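PDB 6EF6: aminoglycoside phosphotransferase from Mycobacterium smegmatis, which acts as an (S)-1-amino-2-propanol kinase of the aminoacetone utilization microcompartment, built on the kinase-like fold of the aminoglycoside phosphotransferases. Local coordinates for residues A[204-209]-A[344-349]; A[212-217]-A[300-305]; A[88-93]-A[158-163]; A[94-99]-A[290-295]. All blocks are in the same frame, centred on the assembly; numbering follows the deposited sequence.

Interaction 1. Residues A[204-209]-A[344-349]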
loop_
_atom_site.group_PDB
_atom_site.type_symbol
_atom_site.label_atom_id
_atom_site.label_comp_id
_atom_site.label_asym_id
_atom_site.label_seq_id
_atom_site.Cartn_x
_atom_site.Cartn_y
_atom_site.Cartn_z
ATOM N N LEU A 204 -17.954 12.391 -10.452
ATOM C CA LEU A 204 -17.059 11.928 -9.417
ATOM C C LEU A 204 -17.393 12.587 -8.095
ATOM O O LEU A 204 -17.291 11.968 -7.035
ATOM C CB LEU A 204 -15.578 12.117 -9.757
ATOM C CG LEU A 204 -15.117 11.302 -10.990
ATOM C CD1 LEU A 204 -13.763 11.765 -11.439
ATOM C CD2 LEU A 204 -15.102 9.837 -10.713
ATOM N N THR A 205 -17.796 13.882 -8.084
ATOM C CA THR A 205 -18.187 14.551 -6.843
ATOM C C THR A 205 -19.467 13.966 -6.293
ATOM O O THR A 205 -19.581 13.757 -5.090
ATOM C CB THR A 205 -18.344 16.067 -7.014
ATOM O OG1 THR A 205 -17.103 16.633 -7.410
ATOM C CG2 THR A 205 -18.779 16.754 -5.678
ATOM N N ARG A 206 -20.440 13.630 -7.149
ATOM C CA ARG A 206 -21.676 13.058 -6.623
ATOM C C ARG A 206 -21.407 11.720 -5.972
ATOM O O ARG A 206 -21.930 11.433 -4.899
ATOM C CB ARG A 206 -22.665 12.929 -7.782
ATOM C CG ARG A 206 -24.114 12.688 -7.339
ATOM C CD ARG A 206 -24.635 13.927 -6.611
ATOM N NE ARG A 206 -26.086 13.918 -6.387
ATOM C CZ ARG A 206 -26.673 14.376 -5.281
ATOM N NH1 ARG A 206 -25.950 14.914 -4.308
ATOM N NH2 ARG A 206 -28.001 14.349 -5.152
ATOM N N ALA A 207 -20.589 10.883 -6.616
ATOM C CA ALA A 207 -20.244 9.583 -6.060
ATOM C C ALA A 207 -19.383 9.745 -4.826
ATOM O O ALA A 207 -19.610 9.039 -3.823
ATOM C CB ALA A 207 -19.536 8.722 -7.115
ATOM N N GLN A 208 -18.430 10.696 -4.825
ATOM C CA GLN A 208 -17.636 10.989 -3.627
ATOM C C GLN A 208 -18.522 11.357 -2.456
ATOM O O GLN A 208 -18.259 10.967 -1.304
ATOM C CB GLN A 208 -16.696 12.169 -3.910
ATOM C CG GLN A 208 -15.888 12.601 -2.723
ATOM C CD GLN A 208 -15.348 13.969 -2.890
ATOM O OE1 GLN A 208 -14.156 14.169 -3.101
ATOM N NE2 GLN A 208 -16.204 14.969 -2.793
ATOM N N ASP A 209 -19.505 12.218 -2.679
ATOM C CA ASP A 209 -20.350 12.678 -1.586
ATOM C C ASP A 209 -21.220 11.546 -1.028
ATOM O O ASP A 209 -21.449 11.477 0.182
ATOM C CB ASP A 209 -21.167 13.903 -2.053
ATOM C CG ASP A 209 -20.319 15.145 -2.269
ATOM O OD1 ASP A 209 -19.149 15.261 -1.820
ATOM O OD2 ASP A 209 -20.905 16.069 -2.862
ATOM N N ARG A 344 -21.898 3.539 -11.912
ATOM C CA ARG A 344 -22.384 2.287 -11.349
ATOM C C ARG A 344 -22.624 2.422 -9.842
ATOM O O ARG A 344 -23.634 1.937 -9.316
ATOM C CB ARG A 344 -21.372 1.183 -11.659
ATOM C CG ARG A 344 -21.414 0.836 -13.152
ATOM C CD ARG A 344 -20.258 -0.020 -13.646
ATOM N NE ARG A 344 -20.080 0.119 -15.096
ATOM C CZ ARG A 344 -18.924 -0.040 -15.736
ATOM N NH1 ARG A 344 -18.863 0.117 -17.057
ATOM N NH2 ARG A 344 -17.823 -0.345 -15.061
ATOM N N TYR A 345 -21.724 3.123 -9.144
ATOM C CA TYR A 345 -21.860 3.359 -7.706
ATOM C C TYR A 345 -23.128 4.147 -7.413
ATOM O O TYR A 345 -23.937 3.766 -6.557
ATOM C CB TYR A 345 -20.612 4.091 -7.240
ATOM C CG TYR A 345 -20.455 4.209 -5.747
ATOM C CD1 TYR A 345 -20.072 3.152 -4.971
ATOM C CD2 TYR A 345 -20.650 5.443 -5.108
ATOM C CE1 TYR A 345 -19.881 3.296 -3.617
ATOM C CE2 TYR A 345 -20.500 5.602 -3.786
ATOM C CZ TYR A 345 -20.136 4.545 -2.964
ATOM O OH TYR A 345 -19.965 4.719 -1.631
ATOM N N LEU A 346 -23.369 5.206 -8.187
ATOM C CA LEU A 346 -24.539 6.040 -7.959
ATOM C C LEU A 346 -25.836 5.314 -8.263
ATOM O O LEU A 346 -26.812 5.424 -7.506
ATOM C CB LEU A 346 -24.439 7.283 -8.818
ATOM C CG LEU A 346 -23.408 8.306 -8.354
ATOM C CD1 LEU A 346 -23.209 9.362 -9.433
ATOM C CD2 LEU A 346 -23.855 8.999 -7.090
ATOM N N SER A 347 -25.857 4.531 -9.355
ATOM C CA SER A 347 -27.088 3.847 -9.745
ATOM C C SER A 347 -27.463 2.704 -8.824
ATOM O O SER A 347 -28.623 2.280 -8.838
ATOM C CB SER A 347 -27.017 3.374 -11.202
ATOM O OG SER A 347 -26.029 2.342 -11.348
ATOM N N SER A 348 -26.534 2.229 -8.007
ATOM C CA SER A 348 -26.806 1.164 -7.045
ATOM C C SER A 348 -26.841 1.673 -5.612
ATOM O O SER A 348 -26.826 0.878 -4.686
ATOM C CB SER A 348 -25.735 0.076 -7.208
ATOM O OG SER A 348 -24.479 0.605 -6.787
ATOM N N ASP A 349 -26.914 2.991 -5.411
ATOM C CA ASP A 349 -26.916 3.566 -4.070
ATOM C C ASP A 349 -25.682 3.141 -3.283
ATOM O O ASP A 349 -25.725 2.956 -2.070
ATOM C CB ASP A 349 -28.202 3.249 -3.312
ATOM C CG ASP A 349 -28.400 4.149 -2.119
ATOM O OD1 ASP A 349 -27.953 5.312 -2.174
ATOM O OD2 ASP A 349 -29.008 3.699 -1.132
#

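Interaction 2. Residues A[212-217]-A[300-305]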
loop_
_atom_site.group_PDB
_atom_site.type_symbol
_atom_site.label_atom_id
_atom_site.label_comp_id
_atom_site.label_asym_id
_atom_site.label_seq_id
_atom_site.Cartn_x
_atom_site.Cartn_y
_atom_site.Cartn_z
ATOM N N HIS A 212 -18.910 9.569 1.117
ATOM C CA HIS A 212 -18.717 10.247 2.400
ATOM C C HIS A 212 -19.861 9.915 3.347
ATOM O O HIS A 212 -19.650 9.592 4.529
ATOM C CB HIS A 212 -18.623 11.772 2.154
ATOM C CG HIS A 212 -18.054 12.542 3.291
ATOM N ND1 HIS A 212 -17.959 13.918 3.254
ATOM C CD2 HIS A 212 -17.592 12.170 4.495
ATOM C CE1 HIS A 212 -17.426 14.348 4.377
ATOM N NE2 HIS A 212 -17.206 13.313 5.163
ATOM N N ARG A 213 -21.102 9.995 2.863
ATOM C CA ARG A 213 -22.258 9.678 3.697
ATOM C C ARG A 213 -22.235 8.216 4.143
ATOM O O ARG A 213 -22.560 7.910 5.289
ATOM C CB ARG A 213 -23.563 9.986 2.948
ATOM C CG ARG A 213 -23.812 11.478 2.714
ATOM C CD ARG A 213 -24.859 11.713 1.603
ATOM N NE ARG A 213 -25.987 10.791 1.630
ATOM C CZ ARG A 213 -26.762 10.516 0.583
ATOM N NH1 ARG A 213 -27.767 9.660 0.721
ATOM N NH2 ARG A 213 -26.535 11.085 -0.602
ATOM N N LYS A 214 -21.813 7.316 3.283
ATOM C CA LYS A 214 -21.750 5.907 3.653
ATOM C C LYS A 214 -20.674 5.668 4.685
ATOM O O LYS A 214 -20.885 4.901 5.627
ATOM C CB LYS A 214 -21.546 5.031 2.423
ATOM C CG LYS A 214 -22.759 5.075 1.531
ATOM C CD LYS A 214 -22.759 4.057 0.456
ATOM C CE LYS A 214 -22.597 2.616 0.921
ATOM N NZ LYS A 214 -23.682 2.145 1.833
ATOM N N LEU A 215 -19.539 6.334 4.562
ATOM C CA LEU A 215 -18.488 6.227 5.561
ATOM C C LEU A 215 -18.891 6.813 6.898
ATOM O O LEU A 215 -18.545 6.253 7.947
ATOM C CB LEU A 215 -17.188 6.859 5.077
ATOM C CG LEU A 215 -16.468 6.158 3.914
ATOM C CD1 LEU A 215 -15.384 7.057 3.390
ATOM C CD2 LEU A 215 -15.860 4.822 4.369
ATOM N N GLU A 216 -19.661 7.903 6.903
ATOM C CA GLU A 216 -20.133 8.466 8.156
ATOM C C GLU A 216 -21.069 7.506 8.857
ATOM O O GLU A 216 -21.040 7.390 10.090
ATOM C CB GLU A 216 -20.819 9.806 7.902
ATOM C CG GLU A 216 -19.830 10.924 7.619
ATOM C CD GLU A 216 -20.515 12.265 7.359
ATOM O OE1 GLU A 216 -21.740 12.281 7.072
ATOM O OE2 GLU A 216 -19.814 13.296 7.439
ATOM N N GLU A 217 -21.945 6.836 8.107
ATOM C CA GLU A 217 -22.870 5.882 8.695
ATOM C C GLU A 217 -22.140 4.627 9.198
ATOM O O GLU A 217 -22.444 4.110 10.289
ATOM C CB GLU A 217 -23.923 5.532 7.652
ATOM C CG GLU A 217 -24.975 4.453 7.985
ATOM C CD GLU A 217 -25.880 4.162 6.769
ATOM O OE1 GLU A 217 -25.356 3.827 5.676
ATOM O OE2 GLU A 217 -27.116 4.310 6.885
ATOM N N GLU A 300 -19.024 -6.399 3.952
ATOM C CA GLU A 300 -19.046 -6.802 2.556
ATOM C C GLU A 300 -19.770 -5.783 1.701
ATOM O O GLU A 300 -19.326 -5.449 0.587
ATOM C CB GLU A 300 -19.698 -8.191 2.450
ATOM C CG GLU A 300 -19.584 -8.781 1.058
ATOM C CD GLU A 300 -20.351 -10.088 0.905
ATOM O OE1 GLU A 300 -20.805 -10.655 1.918
ATOM O OE2 GLU A 300 -20.550 -10.485 -0.248
ATOM N N ALA A 301 -20.821 -5.186 2.218
ATOM C CA ALA A 301 -21.589 -4.164 1.530
ATOM C C ALA A 301 -20.832 -2.860 1.381
ATOM O O ALA A 301 -21.230 -2.059 0.511
ATOM C CB ALA A 301 -22.913 -3.922 2.274
ATOM N N MET A 302 -19.714 -2.676 2.072
ATOM C CA MET A 302 -18.876 -1.503 1.920
ATOM C C MET A 302 -17.698 -1.734 0.990
ATOM O O MET A 302 -16.939 -0.819 0.704
ATOM C CB MET A 302 -18.378 -1.004 3.285
ATOM C CG MET A 302 -19.428 -0.282 4.064
ATOM S SD MET A 302 -19.978 1.284 3.350
ATOM C CE MET A 302 -18.567 2.284 3.695
ATOM N N LEU A 303 -17.489 -2.955 0.513
ATOM C CA LEU A 303 -16.341 -3.201 -0.369
ATOM C C LEU A 303 -16.357 -2.326 -1.620
ATOM O O LEU A 303 -15.310 -1.734 -1.932
ATOM C CB LEU A 303 -16.164 -4.704 -0.681
ATOM C CG LEU A 303 -15.892 -5.540 0.547
ATOM C CD1 LEU A 303 -15.800 -7.015 0.172
ATOM C CD2 LEU A 303 -14.656 -5.141 1.279
ATOM N N PRO A 304 -17.482 -2.131 -2.283
ATOM C CA PRO A 304 -17.472 -1.226 -3.449
ATOM C C PRO A 304 -17.095 0.194 -3.059
ATOM O O PRO A 304 -16.350 0.881 -3.805
ATOM C CB PRO A 304 -18.881 -1.364 -4.014
ATOM C CG PRO A 304 -19.356 -2.721 -3.539
ATOM C CD PRO A 304 -18.737 -2.871 -2.162
ATOM N N SER A 305 -17.568 0.677 -1.897
ATOM C CA SER A 305 -17.169 1.987 -1.415
ATOM C C SER A 305 -15.659 2.085 -1.264
ATOM O O SER A 305 -15.059 3.112 -1.622
ATOM C CB SER A 305 -17.824 2.277 -0.074
ATOM O OG SER A 305 -19.210 2.574 -0.172
HETATM O O HOH W 1 -23.307 -0.505 2.384
#

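Interaction 3. Residues A[88-93]-A[158-163]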
loop_
_atom_site.group_PDB
_atom_site.type_symbol
_atom_site.label_atom_id
_atom_site.label_comp_id
_atom_site.label_asym_id
_atom_site.label_seq_id
_atom_site.Cartn_x
_atom_site.Cartn_y
_atom_site.Cartn_z
ATOM N N LEU A 88 6.402 -4.528 12.130
ATOM C CA LEU A 88 7.031 -5.675 11.486
ATOM C C LEU A 88 7.601 -6.628 12.515
ATOM O O LEU A 88 7.462 -7.850 12.377
ATOM C CB LEU A 88 8.150 -5.249 10.517
ATOM C CG LEU A 88 7.799 -4.354 9.360
ATOM C CD1 LEU A 88 9.037 -4.090 8.487
ATOM C CD2 LEU A 88 6.668 -4.935 8.533
ATOM N N ALA A 89 8.229 -6.094 13.556
ATOM C CA ALA A 89 8.827 -6.958 14.568
ATOM C C ALA A 89 7.771 -7.788 15.287
ATOM O O ALA A 89 8.002 -8.966 15.601
ATOM C CB ALA A 89 9.623 -6.108 15.557
ATOM N N ALA A 90 6.611 -7.194 15.562
ATOM C CA ALA A 90 5.518 -7.924 16.209
ATOM C C ALA A 90 4.915 -8.954 15.267
ATOM O O ALA A 90 4.618 -10.077 15.680
ATOM C CB ALA A 90 4.463 -6.937 16.679
ATOM N N LEU A 91 4.758 -8.606 13.990
ATOM C CA LEU A 91 4.237 -9.571 13.019
ATOM C C LEU A 91 5.189 -10.755 12.875
ATOM O O LEU A 91 4.748 -11.902 12.763
ATOM C CB LEU A 91 3.993 -8.895 11.659
ATOM C CG LEU A 91 2.813 -7.932 11.663
ATOM C CD1 LEU A 91 2.926 -7.042 10.420
ATOM C CD2 LEU A 91 1.470 -8.634 11.706
ATOM N N ARG A 92 6.499 -10.508 12.914
ATOM C CA ARG A 92 7.457 -11.603 12.762
ATOM C C ARG A 92 7.292 -12.646 13.855
ATOM O O ARG A 92 7.297 -13.852 13.587
ATOM C CB ARG A 92 8.900 -11.076 12.776
ATOM C CG ARG A 92 9.418 -10.715 11.409
ATOM C CD ARG A 92 10.951 -10.731 11.349
ATOM N NE ARG A 92 11.543 -9.881 12.374
ATOM C CZ ARG A 92 11.530 -8.552 12.337
ATOM N NH1 ARG A 92 10.944 -7.908 11.325
ATOM N NH2 ARG A 92 12.093 -7.862 13.321
ATOM N N THR A 93 7.146 -12.204 15.094
ATOM C CA THR A 93 7.138 -13.135 16.208
ATOM C C THR A 93 5.748 -13.635 16.579
ATOM O O THR A 93 5.645 -14.711 17.195
ATOM C CB THR A 93 7.767 -12.462 17.423
ATOM O OG1 THR A 93 6.985 -11.331 17.795
ATOM C CG2 THR A 93 9.178 -12.025 17.123
ATOM N N HIS A 158 -5.173 -8.041 9.753
ATOM C CA HIS A 158 -6.199 -7.412 10.542
ATOM C C HIS A 158 -6.301 -8.050 11.919
ATOM O O HIS A 158 -6.476 -7.355 12.938
ATOM C CB HIS A 158 -7.530 -7.496 9.829
ATOM C CG HIS A 158 -7.585 -6.682 8.594
ATOM N ND1 HIS A 158 -8.689 -6.684 7.777
ATOM C CD2 HIS A 158 -6.723 -5.782 8.075
ATOM C CE1 HIS A 158 -8.491 -5.859 6.772
ATOM N NE2 HIS A 158 -7.304 -5.295 6.912
ATOM N N GLU A 159 -6.249 -9.376 11.990
ATOM C CA GLU A 159 -6.334 -10.048 13.277
ATOM C C GLU A 159 -5.190 -9.613 14.176
ATOM O O GLU A 159 -5.394 -9.368 15.379
ATOM C CB GLU A 159 -6.287 -11.548 13.028
ATOM C CG GLU A 159 -6.397 -12.414 14.304
ATOM C CD GLU A 159 -5.972 -13.851 14.070
ATOM O OE1 GLU A 159 -6.849 -14.709 13.828
ATOM O OE2 GLU A 159 -4.752 -14.120 14.110
ATOM N N HIS A 160 -3.959 -9.562 13.653
ATOM C CA HIS A 160 -2.839 -9.096 14.464
ATOM C C HIS A 160 -3.051 -7.667 14.931
ATOM O O HIS A 160 -2.882 -7.340 16.117
ATOM C CB HIS A 160 -1.509 -9.215 13.741
ATOM C CG HIS A 160 -0.383 -8.791 14.608
ATOM N ND1 HIS A 160 0.102 -7.502 14.644
ATOM C CD2 HIS A 160 0.240 -9.452 15.614
ATOM C CE1 HIS A 160 1.033 -7.408 15.575
ATOM N NE2 HIS A 160 1.119 -8.575 16.204
ATOM N N SER A 161 -3.422 -6.785 14.015
ATOM C CA SER A 161 -3.619 -5.381 14.359
ATOM C C SER A 161 -4.663 -5.215 15.469
ATOM O O SER A 161 -4.500 -4.373 16.367
ATOM C CB SER A 161 -4.026 -4.613 13.082
ATOM O OG SER A 161 -4.577 -3.326 13.386
ATOM N N GLN A 162 -5.748 -5.980 15.398
ATOM C CA GLN A 162 -6.811 -5.884 16.395
ATOM C C GLN A 162 -6.379 -6.328 17.775
ATOM O O GLN A 162 -6.966 -5.881 18.772
ATOM C CB GLN A 162 -7.984 -6.748 15.976
ATOM C CG GLN A 162 -8.725 -6.139 14.805
ATOM C CD GLN A 162 -10.204 -6.369 14.856
ATOM O OE1 GLN A 162 -10.698 -7.420 14.444
ATOM N NE2 GLN A 162 -10.928 -5.385 15.369
ATOM N N ARG A 163 -5.401 -7.220 17.887
ATOM C CA ARG A 163 -5.031 -7.685 19.216
ATOM C C ARG A 163 -3.730 -7.085 19.726
ATOM O O ARG A 163 -3.446 -7.187 20.921
ATOM C CB ARG A 163 -4.968 -9.204 19.207
ATOM C CG ARG A 163 -3.823 -9.808 18.474
ATOM C CD ARG A 163 -3.880 -11.347 18.523
ATOM N NE ARG A 163 -3.347 -11.948 17.298
ATOM C CZ ARG A 163 -2.077 -12.302 17.099
ATOM N NH1 ARG A 163 -1.727 -12.824 15.925
ATOM N NH2 ARG A 163 -1.161 -12.142 18.054
#

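Interaction 4. Residues A[94-99]-A[290-295]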
loop_
_atom_site.group_PDB
_atom_site.type_symbol
_atom_site.label_atom_id
_atom_site.label_comp_id
_atom_site.label_asym_id
_atom_site.label_seq_id
_atom_site.Cartn_x
_atom_site.Cartn_y
_atom_site.Cartn_z
ATOM N N ASP A 94 4.684 -12.897 16.248
ATOM C CA ASP A 94 3.359 -13.175 16.795
ATOM C C ASP A 94 2.281 -13.381 15.741
ATOM O O ASP A 94 1.102 -13.513 16.100
ATOM C CB ASP A 94 2.912 -12.038 17.715
ATOM C CG ASP A 94 3.560 -12.103 19.073
ATOM O OD1 ASP A 94 3.585 -13.200 19.676
ATOM O OD2 ASP A 94 4.052 -11.053 19.529
ATOM N N SER A 95 2.618 -13.455 14.465
ATOM C CA SER A 95 1.599 -13.739 13.479
ATOM C C SER A 95 2.114 -14.732 12.444
ATOM O O SER A 95 3.318 -14.935 12.304
ATOM C CB SER A 95 1.212 -12.437 12.776
ATOM O OG SER A 95 2.040 -12.244 11.672
ATOM N N ASP A 96 1.199 -15.333 11.696
ATOM C CA ASP A 96 1.620 -16.280 10.675
ATOM C C ASP A 96 1.893 -15.611 9.347
ATOM O O ASP A 96 2.154 -16.302 8.359
ATOM C CB ASP A 96 0.594 -17.400 10.508
ATOM C CG ASP A 96 -0.698 -16.911 9.958
ATOM O OD1 ASP A 96 -1.174 -15.858 10.425
ATOM O OD2 ASP A 96 -1.242 -17.581 9.052
ATOM N N VAL A 97 1.855 -14.285 9.310
ATOM C CA VAL A 97 2.231 -13.538 8.108
ATOM C C VAL A 97 3.746 -13.427 8.067
ATOM O O VAL A 97 4.369 -13.041 9.064
ATOM C CB VAL A 97 1.607 -12.135 8.125
ATOM C CG1 VAL A 97 1.949 -11.359 6.859
ATOM C CG2 VAL A 97 0.101 -12.241 8.240
ATOM N N THR A 98 4.330 -13.728 6.910
ATOM C CA THR A 98 5.760 -13.533 6.686
ATOM C C THR A 98 5.991 -12.088 6.242
ATOM O O THR A 98 5.361 -11.619 5.292
ATOM C CB THR A 98 6.234 -14.493 5.609
ATOM O OG1 THR A 98 5.896 -15.842 5.997
ATOM C CG2 THR A 98 7.707 -14.355 5.401
ATOM N N VAL A 99 6.913 -11.394 6.917
ATOM C CA VAL A 99 7.223 -9.992 6.642
ATOM C C VAL A 99 8.734 -9.789 6.546
ATOM O O VAL A 99 9.481 -10.693 6.911
ATOM C CB VAL A 99 6.601 -9.062 7.706
ATOM C CG1 VAL A 99 5.097 -9.220 7.772
ATOM C CG2 VAL A 99 7.188 -9.294 9.088
ATOM N N ARG A 290 -12.419 -14.742 4.827
ATOM C CA ARG A 290 -13.283 -15.393 5.794
ATOM C C ARG A 290 -12.705 -16.693 6.316
ATOM O O ARG A 290 -13.140 -17.165 7.367
ATOM C CB ARG A 290 -14.671 -15.634 5.162
ATOM C CG ARG A 290 -15.493 -14.377 5.010
ATOM C CD ARG A 290 -16.875 -14.654 4.380
ATOM N NE ARG A 290 -17.701 -13.433 4.421
ATOM C CZ ARG A 290 -18.644 -13.107 3.553
ATOM N NH1 ARG A 290 -18.894 -13.850 2.490
ATOM N NH2 ARG A 290 -19.340 -11.991 3.749
ATOM N N SER A 291 -11.718 -17.283 5.647
ATOM C CA SER A 291 -11.042 -18.471 6.149
ATOM C C SER A 291 -10.257 -18.178 7.427
ATOM O O SER A 291 -9.952 -19.121 8.172
ATOM C CB SER A 291 -10.152 -19.105 5.076
ATOM O OG SER A 291 -8.881 -18.480 4.964
ATOM N N ARG A 292 -9.921 -16.917 7.676
ATOM C CA ARG A 292 -9.145 -16.510 8.850
ATOM C C ARG A 292 -9.865 -15.560 9.784
ATOM O O ARG A 292 -9.591 -15.608 10.995
ATOM C CB ARG A 292 -7.832 -15.830 8.401
ATOM C CG ARG A 292 -6.850 -16.759 7.779
ATOM C CD ARG A 292 -6.211 -17.693 8.793
ATOM N NE ARG A 292 -5.562 -18.822 8.126
ATOM C CZ ARG A 292 -4.313 -18.824 7.669
ATOM N NH1 ARG A 292 -3.535 -17.757 7.794
ATOM N NH2 ARG A 292 -3.841 -19.911 7.078
ATOM N N ARG A 293 -10.777 -14.738 9.309
ATOM C CA ARG A 293 -11.437 -13.711 10.116
ATOM C C ARG A 293 -12.818 -13.441 9.545
ATOM O O ARG A 293 -13.009 -13.405 8.335
ATOM C CB ARG A 293 -10.661 -12.399 10.139
ATOM C CG ARG A 293 -11.258 -11.251 11.048
ATOM C CD ARG A 293 -10.457 -9.940 11.000
ATOM N NE ARG A 293 -10.996 -8.909 11.884
ATOM C CZ ARG A 293 -11.774 -7.888 11.512
ATOM N NH1 ARG A 293 -12.189 -7.009 12.422
ATOM N NH2 ARG A 293 -12.152 -7.724 10.252
ATOM N N GLU A 294 -13.779 -13.218 10.409
ATOM C CA GLU A 294 -15.119 -12.889 9.947
ATOM C C GLU A 294 -15.150 -11.655 9.051
ATOM O O GLU A 294 -14.424 -10.666 9.262
ATOM C CB GLU A 294 -16.028 -12.622 11.147
ATOM C CG GLU A 294 -15.581 -11.445 12.023
ATOM C CD GLU A 294 -16.717 -10.870 12.823
ATOM O OE1 GLU A 294 -17.550 -11.688 13.274
ATOM O OE2 GLU A 294 -16.775 -9.620 12.935
ATOM N N LEU A 295 -16.029 -11.679 8.039
ATOM C CA LEU A 295 -16.316 -10.548 7.178
ATOM C C LEU A 295 -17.836 -10.429 7.138
ATOM O O LEU A 295 -18.500 -11.037 6.296
ATOM C CB LEU A 295 -15.632 -10.700 5.805
ATOM C CG LEU A 295 -15.428 -9.426 4.985
ATOM C CD1 LEU A 295 -14.495 -9.645 3.809
ATOM C CD2 LEU A 295 -16.716 -8.933 4.429
#

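Interaction 1. Residues A[204-209]-A[344-349]
Ala207 meets two neighbouring side chains of helix 325-347, the ring of Tyr345 and the branched end of Leu346. Its CB lies 4.0 Å from Tyr345 CD2 and 4.1 Å from Leu346 CG, and the small methyl lets the two backbones come to 5.9 Å between the CA atoms of Ala207 and Leu346. Tyr345 holds CG opposite its backbone N (chi1 -170°), which carries the ring to the alanine and on to its carbonyl. Tyr345 CE2 reaches the carbonyl O of Ala207 at 3.6 Å, the oxygen standing obliquely to the ring. This is close helix-to-helix packing in the helical part of the kinase-like fold, where the last long helix runs against helix 198-218 just before a Schellman motif ends it with Asp349, of positive phi, as its C-prime residue. Leu346 also crosses Arg206 at about a right angle, its CD2 resting 3.7 Å from Arg206 CG. Only the aliphatic start of that arginine takes part, since a bend at chi2 (67°) carries the charged end away from the contact. At the buried end of the tyrosine, OH is hydrogen-bonded to OG of Ser305 on helix 303-320.

Interaction 2. Residues A[212-217]-A[300-305]
Lys214, within helix 198-218, faces Ser305 near the start of helix 303-320 across 7.9 Å between their CA atoms, and a type I turn from Glu300 to Leu303 brings Met302 up beside them. Lys214 CE rests against both the methionine sulfur and the serine hydroxyl, which sit side by side: CE is 3.8 Å from Met302 SD and 3.6 Å from Ser305 OG. The lysine and methionine chains run alongside each other in opposite senses, CE of the lysine lying against the sulfur. Met302 is folded, with turns at both chi2 (-66°) and chi3 (-73°), and this curl delivers CE to CD2 of Leu215 at 3.8 Å. The leucine, whose CB does not itself point at the turn, reaches the methyl through this one branch, crossing the methionine at a slant. In the helical part of the kinase-like fold the contact joins helix 198-218 to the turn leading into helix 303-320, with Tyr218 also lying against Met302 and Leu211 against Ser305. Lys214 is bent at chi3 and chi4, which turns NZ toward the turn and its water. That water accepts from NZ at 2.7 Å and donates a weak bond to the carbonyl O of Ala301 at 3.2 Å, tying the ammonium indirectly to the backbone. Ser305 OG meets the lysine only through carbon atoms; its polar partner is Tyr345 OH.

Interaction 3. Residues A[88-93]-A[158-163]
Ala90 presents its methyl to the imidazole of His160, with CB 3.6 Å from CE1 and 3.8 Å from NE2 of that ring. It approaches obliquely, on the part of the ring farthest from the histidine backbone. Leu91, the next residue, covers the nearer part: its CG stands over one ring face, and its CD2 lies 3.4 Å from both CG and ND1 of His160, a tight fit of methyl on ring. The imidazole spans the gap because His160 sets CG opposite its backbone N (chi1 -178°), stretching the side chain toward helix 78-94, where the closest CA pair, Leu91 and His160, is still 7.2 Å apart. The contact is van der Waals packing of methyl groups on a buried imidazole. ND1 of His160 is hydrogen-bonded to NE1 of Trp87, an indole nitrogen that can only donate, so the polar atom under the leucine methyl is satisfied from the same helix. On the histidine's own helix, Arg163 places NH1 at the ring edge, in its plane, while His160 CD2 sits 3.6 Å above the guanidinium plane near its rim. Helix 78-94 follows strand 64-70 of the five-stranded antiparallel sheet, in the place of the C helix of protein kinases, and His160 joins it to helix 147-163, a helix of the helical lobe. Nearby, Leu88 touches Phe253, next to the sodium ligand Asp252, and Ser161 is hydrogen-bonded to the carbonyl of Leu227 at strand 227-228.

Interaction 4. Residues A[94-99]-A[290-295]
Asp96 turns its carboxylate between its own backbone N and carbonyl carbon (chi1 67°), while Arg292 bends at chi2 (-72°) before extending, and the two side chains approach from opposite directions. They meet in a salt bridge between Asp96 OD2 and Arg292 NH1, 2.6 Å long. It is made by one oxygen and one nitrogen: Asp96 OD1 is 4.0 Å from NH1, and the carboxylate and guanidinium planes stand 51° apart, so the paired, coplanar form of such a bridge is not reached. The backbones stay well separated, with 10.9 Å between the CA atoms of Asp96 and Arg292, and between the two segments the gap is crossed by these side chains. On the aspartate side the loop is shaped by an ST turn, in which Ser95 OG accepts from Val97 N at 3.1 Å. Ser156 of helix 147-163 forms weak hydrogen bonds through its OG with both Asp96 OD1 and Arg292 NH1, and Arg152 and Ala155 of that helix touch Arg292. The bridge therefore passes over helix 147-163, linking the loop after helix 78-94 to the loop after helix 278-290. Both residues are exposed, so water probably screens the attraction and the ion pair is likely to be weaker than its short length suggests.

Interactions 1 and 2 share helix 198-218 and set it against the last two long helices, which follow each other in the chain; interaction 1 is partly buried and mostly apolar, interaction 2 buried but water-bridged at its polar margin. The hydroxyls of Tyr345 and Ser305 connect these two contacts directly. Interaction 3, also buried, works differently, with a histidine ring as its main surface. Interaction 4 lies at the surface and is purely ionic. Interactions 3 and 4 are neighbours, their centres 9 Å apart: Gln162 bonds to Arg293, and Arg163 to the carbonyl of Asp94 where helix 78-94 gives way to the loop. Between interactions 2 and 4, Glu300 and Arg290 form a salt bridge.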